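Long-range contact in putative nucleolar GTP-binding protein 1 (Plasmodium falciparum, PDB 2QU8), which binds guanine nucleotide, held here as GDP, and is probably a GTPase of the nucleolar NOG1 family: residues 142-147 against 176-180. Residues are numbered along the deposited sequence; the frame is centred on the assembly and turned at random.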
# COMPACT_ATOMS: atom_id res chain seq x y z
N ASN A 142 -12.46 -2.66 -2.00
CA ASN A 142 -11.86 -3.78 -1.31
C ASN A 142 -10.76 -4.42 -2.14
O ASN A 142 -10.99 -5.38 -2.89
CB ASN A 142 -12.93 -4.81 -0.90
CG ASN A 142 -12.77 -5.28 0.54
OD1 ASN A 142 -12.55 -4.47 1.45
ND2 ASN A 142 -12.91 -6.58 0.76
N LYS A 143 -9.56 -3.86 -2.00
CA LYS A 143 -8.36 -4.37 -2.66
C LYS A 143 -7.53 -5.18 -1.67
O LYS A 143 -7.78 -5.15 -0.46
CB LYS A 143 -7.50 -3.21 -3.15
CG LYS A 143 -8.14 -2.34 -4.19
CD LYS A 143 -7.24 -1.17 -4.53
CE LYS A 143 -7.42 -0.76 -5.98
NZ LYS A 143 -8.86 -0.70 -6.39
N SER A 144 -6.54 -5.89 -2.19
CA SER A 144 -5.52 -6.51 -1.37
C SER A 144 -4.62 -5.47 -0.71
O SER A 144 -4.43 -4.37 -1.24
CB SER A 144 -4.68 -7.46 -2.20
OG SER A 144 -5.25 -8.76 -2.17
N ILE A 145 -4.08 -5.83 0.45
CA ILE A 145 -3.20 -4.95 1.23
C ILE A 145 -2.01 -5.75 1.74
O ILE A 145 -2.17 -6.86 2.25
CB ILE A 145 -3.95 -4.31 2.44
CG1 ILE A 145 -5.17 -3.51 1.97
CG2 ILE A 145 -2.99 -3.43 3.28
CD1 ILE A 145 -6.16 -3.13 3.08
N VAL A 146 -0.82 -5.19 1.59
CA VAL A 146 0.33 -5.68 2.33
C VAL A 146 0.61 -4.68 3.45
O VAL A 146 0.67 -3.47 3.20
CB VAL A 146 1.58 -5.88 1.43
CG1 VAL A 146 2.77 -6.35 2.24
CG2 VAL A 146 1.28 -6.86 0.30
N ILE A 147 0.76 -5.17 4.68
CA ILE A 147 1.21 -4.33 5.78
C ILE A 147 2.71 -4.48 5.86
O ILE A 147 3.22 -5.58 6.11
CB ILE A 147 0.58 -4.70 7.15
CG1 ILE A 147 -0.96 -4.71 7.10
CG2 ILE A 147 1.09 -3.76 8.25
CD1 ILE A 147 -1.62 -3.36 6.93
N LYS A 176 -11.70 -7.00 6.08
CA LYS A 176 -12.31 -7.90 5.10
C LYS A 176 -11.39 -8.13 3.90
O LYS A 176 -11.45 -9.18 3.25
CB LYS A 176 -13.68 -7.38 4.64
CG LYS A 176 -14.61 -7.01 5.80
CD LYS A 176 -16.06 -7.27 5.48
CE LYS A 176 -16.92 -7.17 6.73
NZ LYS A 176 -18.24 -7.82 6.55
N ASN A 177 -10.54 -7.13 3.61
CA ASN A 177 -9.52 -7.23 2.57
C ASN A 177 -8.58 -8.41 2.82
O ASN A 177 -8.24 -8.69 3.97
CB ASN A 177 -8.68 -5.94 2.49
CG ASN A 177 -9.52 -4.67 2.62
OD1 ASN A 177 -10.01 -4.34 3.70
ND2 ASN A 177 -9.65 -3.94 1.52
N PRO A 178 -8.16 -9.11 1.75
CA PRO A 178 -7.05 -10.05 1.89
C PRO A 178 -5.75 -9.31 2.23
O PRO A 178 -5.40 -8.33 1.58
CB PRO A 178 -6.98 -10.73 0.52
CG PRO A 178 -7.68 -9.83 -0.41
CD PRO A 178 -8.71 -9.09 0.38
N ILE A 179 -5.06 -9.78 3.27
CA ILE A 179 -3.93 -9.06 3.84
C ILE A 179 -2.72 -9.97 4.06
O ILE A 179 -2.87 -11.08 4.55
CB ILE A 179 -4.31 -8.34 5.17
CG1 ILE A 179 -4.92 -6.97 4.88
CG2 ILE A 179 -3.11 -8.19 6.12
CD1 ILE A 179 -4.83 -5.99 6.03
N LYS A 180 -1.54 -9.47 3.69
CA LYS A 180 -0.28 -10.13 4.04
C LYS A 180 0.65 -9.19 4.81
O LYS A 180 0.50 -7.97 4.74
CB LYS A 180 0.43 -10.67 2.78
CG LYS A 180 -0.33 -11.75 2.01
CD LYS A 180 -0.70 -12.95 2.88
CE LYS A 180 -1.86 -13.75 2.29
NZ LYS A 180 -2.38 -14.81 3.22
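The side chain of N177 has CG beside its backbone N and opposite its carbonyl carbon (chi1 -42°), which turns the amide toward the backbone of K143. N177 ND2 donates a hydrogen bond of 3.0 Å to K143 O. The acceptor lies close to the amide plane of N177, and the donor arrives in the carbonyl plane, on a lone pair. A weak hydrogen bond from the same ND2 to F140 O ties the amide to the loop that leads into 142-147. I145 CD1 packs against N177, 3.7 Å from the amide carbon CG and nearly as close to CB. I145 CG1 is anti to the carbonyl carbon (chi1 -58°), and this carries CD1 back toward N177.

Beyond N177 the two chains run parallel. I145 pairs with I179 and bonds to the residues on either side of it: its N donates to P178 O and its O accepts from K180 N, both at 3.0 Å. I147 N then donates to K180 O at 2.8 Å. The CA hydrogens of I179 and V146 also point at carbonyl oxygens across the gap, I145 O and K180 O respectively.

I145 and I179 lie side by side on one face of the sheet, with I145 CB 3.7 Å from I179 CG1. I147 CG1 makes a looser contact with I179 CD1 at 4.2 Å, and F133 of helix 126-137 touches all three isoleucines. On the other face, V146 and K180 both meet L202 of helix 192-222. S144 OG sits 3.2 Å from P178 CG, with P178 CB a little farther off.

Strand 179-183 is the outermost strand at this end of the sheet. Helix 162-174 lies in the connection from strand 145-150. This is a beta-alpha-beta crossover, a unit found in the parallel alpha/beta fold of P-loop GTPase domains.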